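Local atomic coordinates of galactokinase (Bifidobacterium longum subsp. infantis ATCC 15697 = JCM 1222 = DSM 20088, PDB entry 6TEQ), a protein that probably catalyses the ATP-dependent phosphorylation of galactose and here holds 2-deoxy-2-fluoro-galactose in its sugar site. Residues A185-G189 with L190-A194; Y248-R251 with R252-C255; P292-T295 with M296-R299; V300-V303 with V304-E308. One frame throughout, in Å; residues are numbered along the deposited sequence. Where two conformers were deposited one is given.

Interaction 1. Residues A185-G189 with L190-A194; sequences ASTGG and LDQNA. With GAF (2-deoxy-2-fluoro-alpha-D-galactopyranose), chain M.
The carbonyl oxygen of Gly189 is gripped twice by Asn193, in the first turn of the helix that begins at Leu190. Asn193 N donates to Gly189 O at 3.1 Å as the usual helical bond, while Asn193 ND2 reaches the same Gly189 O at 2.8 Å. The amide carries that oxygen almost in its own plane, yet its nitrogen stands well above the carbonyl plane, so this second bond comes from above the peptide, while the backbone one runs nearly straight on to the oxygen. This is the looser side, where Gly189 and Asn193 are partly exposed. The sugar side is packed tight. Thr187 OG1 donates to Gly188 O at 2.8 Å, which fixes the hydroxyl beside the fluorine: Thr187 OG1 lies 3.2 Å from F2 of the ligand. From the helix, Asp191 OD2 also comes within 3.2 Å of F2, while its other oxygen, OD1, forms a salt bridge with Arg40. Gly188 N makes a weak bond to sugar O3. This glycine-rich sugar-binding turn leads from helix 165-183 into helix 190-197; Gln192 packs between helices 165-183 and 141-156, and Leu190 lies on strand 33-42.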
ATOM      1  N   ALA A 185      -9.113  -6.636  -8.933  1.00 22.16           N
ATOM      2  CA  ALA A 185      -8.983  -6.145  -7.549  1.00 19.96           C
ATOM      3  C   ALA A 185      -8.915  -4.628  -7.625  1.00 21.15           C
ATOM      4  O   ALA A 185      -7.921  -4.089  -8.085  1.00 23.89           O
ATOM      5  CB  ALA A 185      -7.775  -6.692  -6.892  1.00 24.83           C
ATOM      6  N   SER A 186      -9.934  -3.971  -7.141  1.00 19.93           N
ATOM      7  CA  SER A 186     -10.050  -2.500  -7.174  1.00 19.66           C
ATOM      8  C   SER A 186      -8.937  -1.888  -6.324  1.00 18.67           C
ATOM      9  O   SER A 186      -8.776  -2.297  -5.134  1.00 20.48           O
ATOM     10  CB  SER A 186     -11.376  -2.100  -6.659  1.00 22.31           C
ATOM     11  OG  SER A 186     -11.528  -0.722  -6.792  1.00 23.85           O
ATOM     12  N   THR A 187      -8.181  -0.967  -6.885  1.00 17.80           N
ATOM     13  CA  THR A 187      -7.019  -0.332  -6.216  1.00 20.40           C
ATOM     14  C   THR A 187      -6.800   1.091  -6.758  1.00 16.83           C
ATOM     15  O   THR A 187      -7.006   1.382  -7.984  1.00 18.58           O
ATOM     16  CB  THR A 187      -5.740  -1.159  -6.355  1.00 20.07           C
ATOM     17  OG1 THR A 187      -4.687  -0.535  -5.617  1.00 22.48           O
ATOM     18  CG2 THR A 187      -5.349  -1.290  -7.804  1.00 20.85           C
ATOM     19  N   GLY A 188      -6.513   1.997  -5.828  1.00 16.33           N
ATOM     20  CA  GLY A 188      -6.024   3.313  -6.197  1.00 14.82           C
ATOM     21  C   GLY A 188      -4.536   3.109  -6.413  1.00 15.60           C
ATOM     22  O   GLY A 188      -4.110   1.995  -6.663  1.00 19.33           O
ATOM     23  N   GLY A 189      -3.807   4.174  -6.446  1.00 16.74           N
ATOM     24  CA  GLY A 189      -2.389   4.078  -6.737  1.00 15.44           C
ATOM     25  C   GLY A 189      -1.484   4.292  -5.595  1.00 12.46           C
ATOM     26  O   GLY A 189      -0.268   4.385  -5.842  1.00 13.89           O
ATOM     27  N   LEU A 190      -2.018   4.489  -4.382  0.50 13.85           N
ATOM     28  CA  LEU A 190      -1.252   4.713  -3.133  0.50 16.22           C
ATOM     29  C   LEU A 190      -0.072   3.736  -3.057  0.50 12.92           C
ATOM     30  O   LEU A 190       1.106   4.140  -2.828  0.50 13.29           O
ATOM     31  CB  LEU A 190      -2.211   4.471  -1.952  0.50 17.07           C
ATOM     32  CG  LEU A 190      -1.667   4.625  -0.529  0.50 17.31           C
ATOM     33  CD1 LEU A 190      -2.709   4.171   0.493  0.50 16.76           C
ATOM     34  CD2 LEU A 190      -0.392   3.846  -0.345  0.50 20.69           C
ATOM     35  N   ASP A 191      -0.393   2.458  -3.183  1.00 11.72           N
ATOM     36  CA  ASP A 191       0.508   1.396  -2.779  1.00 10.92           C
ATOM     37  C   ASP A 191       1.662   1.292  -3.775  1.00  9.87           C
ATOM     38  O   ASP A 191       2.850   1.048  -3.371  1.00 10.96           O
ATOM     39  CB  ASP A 191      -0.199   0.057  -2.681  1.00 12.86           C
ATOM     40  CG  ASP A 191      -1.409  -0.017  -1.786  1.00 13.10           C
ATOM     41  OD1 ASP A 191      -1.615   0.950  -1.011  1.00 13.06           O
ATOM     42  OD2 ASP A 191      -1.981  -1.121  -1.794  1.00 15.82           O
ATOM     43  N   GLN A 192       1.353   1.459  -5.054  1.00 10.81           N
ATOM     44  CA  GLN A 192       2.303   1.270  -6.149  1.00 12.32           C
ATOM     45  C   GLN A 192       3.226   2.501  -6.208  1.00 11.22           C
ATOM     46  O   GLN A 192       4.484   2.346  -6.408  1.00 11.67           O
ATOM     47  CB  GLN A 192       1.557   1.078  -7.461  1.00 13.89           C
ATOM     48  CG  GLN A 192       0.653  -0.160  -7.467  1.00 13.28           C
ATOM     49  CD  GLN A 192      -0.732   0.056  -6.884  1.00 13.05           C
ATOM     50  OE1 GLN A 192      -1.078   1.131  -6.331  1.00 14.21           O
ATOM     51  NE2 GLN A 192      -1.553  -0.976  -7.002  1.00 19.36           N
ATOM     52  N   ASN A 193       2.731   3.680  -5.939  1.00 11.88           N
ATOM     53  CA  ASN A 193       3.572   4.877  -5.814  1.00 12.21           C
ATOM     54  C   ASN A 193       4.507   4.717  -4.660  1.00 11.17           C
ATOM     55  O   ASN A 193       5.745   5.035  -4.791  1.00 13.14           O
ATOM     56  CB  ASN A 193       2.692   6.156  -5.734  1.00 11.77           C
ATOM     57  CG  ASN A 193       2.220   6.650  -7.085  1.00 14.14           C
ATOM     58  OD1 ASN A 193       2.976   7.334  -7.755  1.00 14.67           O
ATOM     59  ND2 ASN A 193       1.039   6.252  -7.530  1.00 15.04           N
ATOM     60  N   ALA A 194       4.040   4.231  -3.508  1.00 12.37           N
ATOM     61  CA  ALA A 194       4.931   4.003  -2.341  1.00 13.07           C
ATOM     62  C   ALA A 194       6.016   3.037  -2.735  1.00 10.38           C
ATOM     63  O   ALA A 194       7.194   3.306  -2.505  1.00 11.70           O
ATOM     64  CB  ALA A 194       4.158   3.493  -1.164  1.00 12.31           C
TER
HETATM   65  C1  GAF M 609      -6.102   0.032  -0.374  0.60 14.86           C
HETATM   66  C2  GAF M 609      -5.829   0.473  -1.796  0.60 14.74           C
HETATM   67  F2  GAF M 609      -5.078  -0.473  -2.410  0.60 15.54           F
HETATM   68  C3  GAF M 609      -5.117   1.809  -1.849  0.60 11.94           C
HETATM   69  O3  GAF M 609      -5.132   2.289  -3.157  0.60 14.69           O
HETATM   70  C4  GAF M 609      -5.840   2.866  -0.962  0.60 13.52           C
HETATM   71  O4  GAF M 609      -7.095   3.279  -1.486  0.60 14.07           O
HETATM   72  C5  GAF M 609      -6.011   2.304   0.408  0.60 12.35           C
HETATM   73  O5  GAF M 609      -6.736   1.100   0.346  0.60 15.58           O
HETATM   74  C6  GAF M 609      -6.726   3.241   1.361  0.60 11.16           C
HETATM   75  O6  GAF M 609      -5.983   4.442   1.566  0.60  9.59           O
HETATM   76  O1  GAF M 609      -4.818  -0.289   0.130  0.60 17.81           O

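Interaction 2. Residues Y248-R251 with R252-C255; sequences YAQR and RATC. With GAF (2-deoxy-2-fluoro-alpha-D-galactopyranose), chain M.
Thr254 N donates to Gln250 O at 2.9 Å, the shortest of four successive i to i+4 backbone bonds that run through this part of helix 247-262. In the conformer modelled, the Gln250 chain bends at chi2 and reaches one turn forward, where NE2 donates to Thr254 OG1 at 3.0 Å, but a second conformer makes this outer link less certain. On the sugar side Tyr248 does the work. With CG anti to the backbone N (chi1 174°), its ring extends to the ligand, and Tyr248 OH stands 2.8 Å from sugar O4, which lies at the ring edge and in the ring plane. One turn on, the Arg252 arm crosses the ring at a slant, its CD meeting Tyr248 CE2 at 3.5 Å. A bend at chi3 (64°) then turns the guanidinium 69° from the ring plane, where NH1 donates to Ser186 OG. A phenylalanine in place of Tyr248 would probably keep the packing on Arg252 but leave O4 without its hydroxyl partner. Tyr248 binds the sugar, and since O4 is the axial hydroxyl that separates galactose from glucose, its contact is consistent with a role in telling them apart.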
ATOM      1  N   TYR A 248     -14.667  -2.291  -0.488  1.00 18.39           N
ATOM      2  CA  TYR A 248     -13.720  -1.233  -0.918  1.00 16.26           C
ATOM      3  C   TYR A 248     -14.302  -0.611  -2.187  1.00 17.29           C
ATOM      4  O   TYR A 248     -14.395   0.599  -2.293  1.00 16.88           O
ATOM      5  CB  TYR A 248     -12.325  -1.852  -1.068  1.00 17.63           C
ATOM      6  CG  TYR A 248     -11.272  -0.911  -1.642  1.00 18.11           C
ATOM      7  CD1 TYR A 248     -10.535  -0.109  -0.807  1.00 16.74           C
ATOM      8  CD2 TYR A 248     -11.149  -0.709  -3.004  1.00 18.93           C
ATOM      9  CE1 TYR A 248      -9.591   0.786  -1.306  1.00 16.56           C
ATOM     10  CE2 TYR A 248     -10.213   0.153  -3.529  1.00 20.16           C
ATOM     11  CZ  TYR A 248      -9.452   0.940  -2.686  1.00 18.10           C
ATOM     12  OH  TYR A 248      -8.579   1.790  -3.281  1.00 17.32           O
ATOM     13  N   ALA A 249     -14.797  -1.430  -3.102  1.00 17.92           N
ATOM     14  CA  ALA A 249     -15.408  -0.951  -4.355  1.00 19.78           C
ATOM     15  C   ALA A 249     -16.597  -0.073  -4.020  1.00 17.09           C
ATOM     16  O   ALA A 249     -16.810   0.953  -4.743  1.00 18.37           O
ATOM     17  CB  ALA A 249     -15.828  -2.113  -5.235  1.00 20.39           C
ATOM     18  N   GLN A 250     -17.394  -0.450  -3.013  0.50 17.64           N
ATOM     19  CA  GLN A 250     -18.588   0.372  -2.669  0.50 17.47           C
ATOM     20  C   GLN A 250     -18.084   1.759  -2.226  0.50 14.09           C
ATOM     21  O   GLN A 250     -18.610   2.777  -2.752  0.50 14.48           O
ATOM     22  CB  GLN A 250     -19.485  -0.271  -1.610  0.50 19.88           C
ATOM     23  CG  GLN A 250     -20.748   0.545  -1.320  0.50 22.51           C
ATOM     24  CD  GLN A 250     -21.592   0.888  -2.529  0.50 28.52           C
ATOM     25  OE1 GLN A 250     -22.229   0.009  -3.137  0.50 36.76           O
ATOM     26  NE2 GLN A 250     -21.566   2.167  -2.907  0.50 29.51           N
ATOM     27  N   ARG A 251     -17.094   1.829  -1.340  1.00 15.44           N
ATOM     28  CA  ARG A 251     -16.633   3.161  -0.850  1.00 15.70           C
ATOM     29  C   ARG A 251     -16.277   4.046  -2.059  1.00 15.24           C
ATOM     30  O   ARG A 251     -16.681   5.248  -2.101  1.00 16.08           O
ATOM     31  CB  ARG A 251     -15.460   3.039   0.106  1.00 13.87           C
ATOM     32  CG  ARG A 251     -15.766   2.268   1.378  1.00 16.11           C
ATOM     33  CD  ARG A 251     -16.774   3.015   2.245  1.00 15.66           C
ATOM     34  NE  ARG A 251     -17.050   2.240   3.458  1.00 15.89           N
ATOM     35  CZ  ARG A 251     -17.810   1.166   3.494  1.00 16.54           C
ATOM     36  NH1 ARG A 251     -18.392   0.694   2.403  1.00 19.34           N
ATOM     37  NH2 ARG A 251     -17.931   0.499   4.620  1.00 18.97           N
ATOM     38  N   ARG A 252     -15.523   3.478  -3.014  1.00 14.89           N
ATOM     39  CA  ARG A 252     -15.170   4.202  -4.239  1.00 16.72           C
ATOM     40  C   ARG A 252     -16.439   4.673  -4.973  1.00 15.74           C
ATOM     41  O   ARG A 252     -16.459   5.837  -5.384  1.00 15.89           O
ATOM     42  CB  ARG A 252     -14.262   3.363  -5.140  1.00 15.71           C
ATOM     43  CG  ARG A 252     -12.899   3.074  -4.541  1.00 17.75           C
ATOM     44  CD  ARG A 252     -11.926   2.497  -5.567  1.00 20.12           C
ATOM     45  NE  ARG A 252     -11.594   3.381  -6.657  1.00 18.56           N
ATOM     46  CZ  ARG A 252     -10.757   3.090  -7.639  1.00 21.84           C
ATOM     47  NH1 ARG A 252     -10.271   1.873  -7.766  1.00 26.80           N
ATOM     48  NH2 ARG A 252     -10.481   3.994  -8.553  1.00 24.54           N
ATOM     49  N   ALA A 253     -17.474   3.821  -5.129  1.00 17.21           N
ATOM     50  CA  ALA A 253     -18.694   4.178  -5.860  1.00 20.24           C
ATOM     51  C   ALA A 253     -19.383   5.354  -5.171  1.00 17.03           C
ATOM     52  O   ALA A 253     -19.821   6.275  -5.840  1.00 18.91           O
ATOM     53  CB  ALA A 253     -19.638   3.021  -5.942  1.00 15.47           C
ATOM     54  N   THR A 254     -19.391   5.308  -3.857  1.00 17.61           N
ATOM     55  CA  THR A 254     -20.044   6.324  -3.023  1.00 15.60           C
ATOM     56  C   THR A 254     -19.359   7.664  -3.214  1.00 14.71           C
ATOM     57  O   THR A 254     -20.047   8.674  -3.472  1.00 14.99           O
ATOM     58  CB  THR A 254     -20.147   5.899  -1.559  1.00 15.81           C
ATOM     59  OG1 THR A 254     -20.947   4.715  -1.467  1.00 17.39           O
ATOM     60  CG2 THR A 254     -20.793   7.046  -0.768  1.00 17.47           C
ATOM     61  N   CYS A 255     -18.020   7.665  -3.249  1.00 15.92           N
ATOM     62  CA  CYS A 255     -17.296   8.929  -3.461  1.00 14.60           C
ATOM     63  C   CYS A 255     -17.568   9.452  -4.877  1.00 15.34           C
ATOM     64  O   CYS A 255     -17.721  10.686  -5.020  1.00 15.39           O
ATOM     65  CB  CYS A 255     -15.806   8.769  -3.263  1.00 15.62           C
ATOM     66  SG  CYS A 255     -15.425   8.453  -1.522  1.00 15.53           S
TER
HETATM   67  C1  GAF M 609      -6.102   0.032  -0.374  0.60 14.86           C
HETATM   68  C2  GAF M 609      -5.829   0.473  -1.796  0.60 14.74           C
HETATM   69  F2  GAF M 609      -5.078  -0.473  -2.410  0.60 15.54           F
HETATM   70  C3  GAF M 609      -5.117   1.809  -1.849  0.60 11.94           C
HETATM   71  O3  GAF M 609      -5.132   2.289  -3.157  0.60 14.69           O
HETATM   72  C4  GAF M 609      -5.840   2.866  -0.962  0.60 13.52           C
HETATM   73  O4  GAF M 609      -7.095   3.279  -1.486  0.60 14.07           O
HETATM   74  C5  GAF M 609      -6.011   2.304   0.408  0.60 12.35           C
HETATM   75  O5  GAF M 609      -6.736   1.100   0.346  0.60 15.58           O
HETATM   76  C6  GAF M 609      -6.726   3.241   1.361  0.60 11.16           C
HETATM   77  O6  GAF M 609      -5.983   4.442   1.566  0.60  9.59           O
HETATM   78  O1  GAF M 609      -4.818  -0.289   0.130  0.60 17.81           O

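Interaction 3. Residues P292-T295 with M296-R299; sequences PDET and MKKR
Lys297 N donates to Asp293 O at 3.1 Å, in the carbonyl plane, which closes the first turn of helix 294-318, while the psi of Asp293 itself (130°) is still extended. That residue's side chain then turns over the open end: with CG anti to the backbone N (chi1 -178°), Asp293 OD1 accepts from Met296 N at 2.8 Å through its anti lone pair. This is an N-cap, the classic start of an alpha-helix, and the acidic group would probably also be favoured by the positive end of the helix dipole. Met296 crosses the aspartate at about a right angle and runs on to pack against Glu257 and Ala258 of helix 247-262. Further along, Thr295 lies alongside Arg299, its CG2 methyl sitting 3.4 Å above the centre of the guanidinium plane and covering one face. The rim of that guanidinium is engaged elsewhere, NH1 forming a salt bridge with Glu341. In the conformer considered, Glu294 runs beside the Lys297 chain, but Glu294 OE1 stays 4.9 Å from Lys297 NZ, because the ammonium bends away at chi4 (-69°) and NZ donates to the backbone oxygens of Leu288 and Leu291.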
ATOM      1  N   PRO A 292     -28.046  14.438   0.052  1.00 27.78           N
ATOM      2  CA  PRO A 292     -29.196  14.023   0.882  1.00 28.42           C
ATOM      3  C   PRO A 292     -28.972  12.726   1.686  1.00 21.79           C
ATOM      4  O   PRO A 292     -29.590  12.500   2.730  1.00 29.90           O
ATOM      5  CB  PRO A 292     -30.289  13.879  -0.196  1.00 33.19           C
ATOM      6  CG  PRO A 292     -29.514  13.486  -1.418  1.00 35.44           C
ATOM      7  CD  PRO A 292     -28.336  14.442  -1.380  1.00 30.20           C
ATOM      8  N   ASP A 293     -28.125  11.848   1.173  1.00 19.27           N
ATOM      9  CA  ASP A 293     -27.895  10.542   1.801  1.00 22.86           C
ATOM     10  C   ASP A 293     -26.939  10.715   3.014  1.00 20.59           C
ATOM     11  O   ASP A 293     -25.832  11.252   2.872  1.00 18.17           O
ATOM     12  CB  ASP A 293     -27.348   9.578   0.758  1.00 25.20           C
ATOM     13  CG  ASP A 293     -27.163   8.223   1.364  1.00 32.27           C
ATOM     14  OD1 ASP A 293     -26.079   8.023   1.921  1.00 25.12           O
ATOM     15  OD2 ASP A 293     -28.181   7.404   1.320  1.00 32.16           O
ATOM     16  N   GLU A 294     -27.329  10.174   4.159  0.50 21.19           N
ATOM     17  CA  GLU A 294     -26.648  10.386   5.462  0.50 21.14           C
ATOM     18  C   GLU A 294     -25.314   9.644   5.507  0.50 18.82           C
ATOM     19  O   GLU A 294     -24.386  10.154   6.147  0.50 20.15           O
ATOM     20  CB  GLU A 294     -27.592  10.038   6.616  0.50 22.33           C
ATOM     21  CG  GLU A 294     -28.798  10.970   6.710  0.50 21.59           C
ATOM     22  CD  GLU A 294     -28.613  12.368   7.265  0.50 24.04           C
ATOM     23  OE1 GLU A 294     -27.515  12.714   7.685  0.50 21.88           O
ATOM     24  OE2 GLU A 294     -29.616  13.107   7.359  0.50 23.77           O
ATOM     25  N   THR A 295     -25.213   8.489   4.863  1.00 17.88           N
ATOM     26  CA  THR A 295     -23.947   7.738   4.690  1.00 16.92           C
ATOM     27  C   THR A 295     -23.031   8.518   3.763  1.00 15.19           C
ATOM     28  O   THR A 295     -21.809   8.644   4.060  1.00 17.18           O
ATOM     29  CB  THR A 295     -24.236   6.314   4.254  1.00 17.98           C
ATOM     30  OG1 THR A 295     -25.020   5.692   5.288  1.00 21.76           O
ATOM     31  CG2 THR A 295     -22.963   5.585   3.909  1.00 18.34           C
ATOM     32  N   MET A 296     -23.545   9.041   2.650  1.00 17.66           N
ATOM     33  CA  MET A 296     -22.682   9.793   1.707  1.00 13.74           C
ATOM     34  C   MET A 296     -22.086  11.033   2.396  1.00 13.69           C
ATOM     35  O   MET A 296     -20.875  11.333   2.189  1.00 15.92           O
ATOM     36  CB  MET A 296     -23.471  10.179   0.454  1.00 18.02           C
ATOM     37  CG  MET A 296     -22.599  10.716  -0.635  1.00 15.19           C
ATOM     38  SD  MET A 296     -23.480  11.174  -2.060  1.00 19.18           S
ATOM     39  CE  MET A 296     -23.911   9.560  -2.688  1.00 20.10           C
ATOM     40  N   LYS A 297     -22.802  11.668   3.305  1.00 15.29           N
ATOM     41  CA  LYS A 297     -22.286  12.866   4.022  1.00 15.67           C
ATOM     42  C   LYS A 297     -21.076  12.434   4.852  1.00 13.59           C
ATOM     43  O   LYS A 297     -20.072  13.108   4.864  1.00 15.21           O
ATOM     44  CB  LYS A 297     -23.329  13.484   4.980  1.00 15.63           C
ATOM     45  CG  LYS A 297     -24.563  14.055   4.343  1.00 15.38           C
ATOM     46  CD  LYS A 297     -25.532  14.520   5.451  1.00 15.57           C
ATOM     47  CE  LYS A 297     -26.931  14.905   5.053  1.00 21.67           C
ATOM     48  NZ  LYS A 297     -26.947  16.126   4.278  1.00 23.18           N
ATOM     49  N   LYS A 298     -21.214  11.316   5.525  1.00 13.96           N
ATOM     50  CA  LYS A 298     -20.159  10.761   6.361  1.00 14.13           C
ATOM     51  C   LYS A 298     -18.915  10.486   5.499  1.00 13.67           C
ATOM     52  O   LYS A 298     -17.764  10.793   5.948  1.00 14.40           O
ATOM     53  CB  LYS A 298     -20.660   9.529   7.111  1.00 15.15           C
ATOM     54  CG  LYS A 298     -21.665   9.678   8.225  1.00 19.36           C
ATOM     55  CD  LYS A 298     -21.936   8.280   8.853  1.00 26.95           C
ATOM     56  CE  LYS A 298     -22.788   8.288  10.070  1.00 32.22           C
ATOM     57  NZ  LYS A 298     -23.130   6.867  10.332  1.00 39.20           N
ATOM     58  N   ARG A 299     -19.068   9.783   4.388  1.00 12.63           N
ATOM     59  CA  ARG A 299     -17.922   9.463   3.512  1.00 13.41           C
ATOM     60  C   ARG A 299     -17.208  10.750   3.069  1.00 11.21           C
ATOM     61  O   ARG A 299     -15.972  10.784   3.125  1.00 15.42           O
ATOM     62  CB  ARG A 299     -18.304   8.658   2.288  1.00 15.79           C
ATOM     63  CG  ARG A 299     -19.103   7.392   2.534  1.00 15.74           C
ATOM     64  CD  ARG A 299     -18.457   6.455   3.525  1.00 14.35           C
ATOM     65  NE  ARG A 299     -19.123   5.185   3.602  1.00 13.01           N
ATOM     66  CZ  ARG A 299     -19.702   4.615   4.681  1.00 15.00           C
ATOM     67  NH1 ARG A 299     -19.673   5.187   5.887  1.00 15.53           N
ATOM     68  NH2 ARG A 299     -20.318   3.445   4.533  1.00 16.78           N
TER

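Interaction 4. Residues V300-V303 with V304-E308; sequences VRHV and VTEIE
The middle turns of the long helix 294-318 carry this contact, where one peptide oxygen takes two bonds from a single residue. Thr305 N donates to Arg301 O at 3.0 Å, and Thr305 OG1 donates to the same Arg301 O at 2.9 Å, the two arriving from opposite faces of the carbonyl plane. A chi1 of 64° puts OG1 between the backbone N and the carbonyl carbon, turned back toward the preceding turn. A valine here would probably cost Arg301 O its second bond, the one from OG1. On the next flank Glu306 runs side by side with His302 and lays its CB over the imidazole face, 4.0 Å from the ring centroid, a CH-pi contact. The ring is fixed at both nitrogens, ND1 to Ser335 OG and NE2 to Glu46 O. Glu306 has several partners of its own: OE2 accepts from Ser332 OG and the backbone nitrogens of Gly45 and Glu46, and OE1 pairs with Arg309, which would probably favour the ionised carboxylate. The apolar flank packs one turn apart, Val303 CG1 on Ile307 CD1 at 3.9 Å and Val300 CG1 on Val304 CG2 at 4.1 Å, facing helix 267-276. With Glu46 itself a sugar-binding residue, His302 and Glu306 form a second shell behind the galactose site, built from i to i+4 pairs of an alpha-helix.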
ATOM      1  N   VAL A 300     -17.924  11.749   2.618  1.00 14.19           N
ATOM      2  CA  VAL A 300     -17.352  13.064   2.182  1.00 14.64           C
ATOM      3  C   VAL A 300     -16.657  13.771   3.334  1.00 15.61           C
ATOM      4  O   VAL A 300     -15.518  14.236   3.199  1.00 14.82           O
ATOM      5  CB  VAL A 300     -18.383  13.952   1.480  1.00 13.49           C
ATOM      6  CG1 VAL A 300     -17.879  15.403   1.233  1.00 15.15           C
ATOM      7  CG2 VAL A 300     -18.732  13.292   0.167  1.00 14.10           C
ATOM      8  N   ARG A 301     -17.248  13.755   4.512  1.00 15.46           N
ATOM      9  CA  ARG A 301     -16.597  14.389   5.682  1.00 14.18           C
ATOM     10  C   ARG A 301     -15.244  13.700   5.922  1.00 12.43           C
ATOM     11  O   ARG A 301     -14.273  14.372   6.203  1.00 13.22           O
ATOM     12  CB  ARG A 301     -17.537  14.387   6.877  1.00 14.55           C
ATOM     13  CG  ARG A 301     -16.895  14.931   8.141  1.00 16.85           C
ATOM     14  CD  ARG A 301     -17.932  15.277   9.162  1.00 16.27           C
ATOM     15  NE  ARG A 301     -18.554  14.076   9.592  1.00 14.87           N
ATOM     16  CZ  ARG A 301     -19.829  13.929   9.773  1.00 16.87           C
ATOM     17  NH1 ARG A 301     -20.628  14.969   9.518  1.00 23.14           N
ATOM     18  NH2 ARG A 301     -20.298  12.737  10.137  1.00 22.60           N
ATOM     19  N   HIS A 302     -15.195  12.356   5.913  1.00 13.48           N
ATOM     20  CA  HIS A 302     -13.921  11.649   6.083  1.00 13.38           C
ATOM     21  C   HIS A 302     -12.982  12.211   5.025  1.00 11.00           C
ATOM     22  O   HIS A 302     -11.873  12.544   5.400  1.00 11.97           O
ATOM     23  CB  HIS A 302     -14.082  10.132   5.913  1.00 12.00           C
ATOM     24  CG  HIS A 302     -12.724   9.546   5.793  1.00 13.28           C
ATOM     25  ND1 HIS A 302     -11.914   9.447   6.850  1.00 12.03           N
ATOM     26  CD2 HIS A 302     -12.042   9.122   4.714  1.00 11.27           C
ATOM     27  CE1 HIS A 302     -10.703   9.068   6.465  1.00 12.19           C
ATOM     28  NE2 HIS A 302     -10.766   8.823   5.140  1.00 11.68           N
ATOM     29  N   VAL A 303     -13.354  12.224   3.715  1.00 11.99           N
ATOM     30  CA  VAL A 303     -12.325  12.490   2.688  1.00 12.98           C
ATOM     31  C   VAL A 303     -11.778  13.909   2.906  1.00 11.93           C
ATOM     32  O   VAL A 303     -10.573  14.154   2.806  1.00 11.92           O
ATOM     33  CB  VAL A 303     -12.887  12.282   1.282  1.00 13.76           C
ATOM     34  CG1 VAL A 303     -11.911  12.733   0.240  1.00 15.34           C
ATOM     35  CG2 VAL A 303     -13.243  10.808   1.069  1.00 12.29           C
ATOM     36  N   VAL A 304     -12.666  14.827   3.184  1.00 11.71           N
ATOM     37  CA  VAL A 304     -12.301  16.251   3.263  1.00 14.09           C
ATOM     38  C   VAL A 304     -11.401  16.438   4.465  1.00 12.47           C
ATOM     39  O   VAL A 304     -10.367  17.079   4.321  1.00 14.26           O
ATOM     40  CB  VAL A 304     -13.552  17.123   3.373  1.00 11.69           C
ATOM     41  CG1 VAL A 304     -13.234  18.511   3.879  1.00 15.46           C
ATOM     42  CG2 VAL A 304     -14.271  17.152   2.058  1.00 13.98           C
ATOM     43  N   THR A 305     -11.768  15.925   5.611  1.00 14.46           N
ATOM     44  CA  THR A 305     -10.985  16.109   6.862  1.00 13.73           C
ATOM     45  C   THR A 305      -9.652  15.363   6.752  1.00 10.93           C
ATOM     46  O   THR A 305      -8.642  15.815   7.275  1.00 11.53           O
ATOM     47  CB  THR A 305     -11.786  15.790   8.127  1.00 15.11           C
ATOM     48  OG1 THR A 305     -12.142  14.407   8.132  1.00 12.64           O
ATOM     49  CG2 THR A 305     -12.999  16.704   8.272  1.00 13.92           C
ATOM     50  N   GLU A 306      -9.657  14.203   6.090  1.00 11.09           N
ATOM     51  CA  GLU A 306      -8.430  13.376   6.015  1.00 11.80           C
ATOM     52  C   GLU A 306      -7.424  14.127   5.153  1.00  8.81           C
ATOM     53  O   GLU A 306      -6.187  14.061   5.469  1.00 12.61           O
ATOM     54  CB  GLU A 306      -8.759  11.991   5.439  1.00 11.92           C
ATOM     55  CG  GLU A 306      -7.604  11.039   5.459  1.00 11.60           C
ATOM     56  CD  GLU A 306      -7.253  10.439   6.799  1.00 13.10           C
ATOM     57  OE1 GLU A 306      -7.806  10.877   7.840  1.00 13.30           O
ATOM     58  OE2 GLU A 306      -6.377   9.582   6.768  1.00 11.67           O
ATOM     59  N   ILE A 307      -7.829  14.697   4.034  1.00 12.53           N
ATOM     60  CA  ILE A 307      -6.873  15.405   3.156  1.00 12.14           C
ATOM     61  C   ILE A 307      -6.207  16.515   3.982  1.00 11.57           C
ATOM     62  O   ILE A 307      -4.945  16.636   3.942  1.00 12.49           O
ATOM     63  CB  ILE A 307      -7.542  15.924   1.874  1.00 14.01           C
ATOM     64  CG1 ILE A 307      -8.023  14.775   0.964  1.00 12.27           C
ATOM     65  CG2 ILE A 307      -6.616  16.851   1.122  1.00 14.57           C
ATOM     66  CD1 ILE A 307      -8.905  15.179  -0.211  1.00 15.03           C
ATOM     67  N   GLU A 308      -6.986  17.261   4.759  1.00 13.06           N
ATOM     68  CA  GLU A 308      -6.399  18.331   5.564  1.00 13.52           C
ATOM     69  C   GLU A 308      -5.491  17.727   6.641  1.00 12.26           C
ATOM     70  O   GLU A 308      -4.416  18.282   6.923  1.00 14.53           O
ATOM     71  CB  GLU A 308      -7.464  19.201   6.236  1.00 13.95           C
ATOM     72  CG  GLU A 308      -6.848  20.503   6.675  1.00 16.26           C
ATOM     73  CD  GLU A 308      -6.448  21.454   5.545  1.00 21.35           C
ATOM     74  OE1 GLU A 308      -7.289  21.904   4.857  1.00 27.95           O
ATOM     75  OE2 GLU A 308      -5.286  21.733   5.376  1.00 29.27           O
TER

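How the interactions relate
Interactions 1 and 2 share the bound sugar and touch each other: interaction 1 supplies a buried glycine-rich turn near the centre of the chain, interaction 2 a helix that is partly exposed, and Ser186 meets Arg252 between them. Interactions 3 and 4 follow one another on helix 294-318. The capped start in interaction 3 is partly exposed, with polar and charged groups at its start but Met296 and Arg299 buried, whereas interaction 4 is buried, with valines, an isoleucine and a histidine-glutamate pair whose polar atoms are bonded to the surrounding chain. Interaction 2 packs against both, through Arg251 and Thr254 on Arg299 and through Cys255 on Val303, and so connects the sugar site with that long helix.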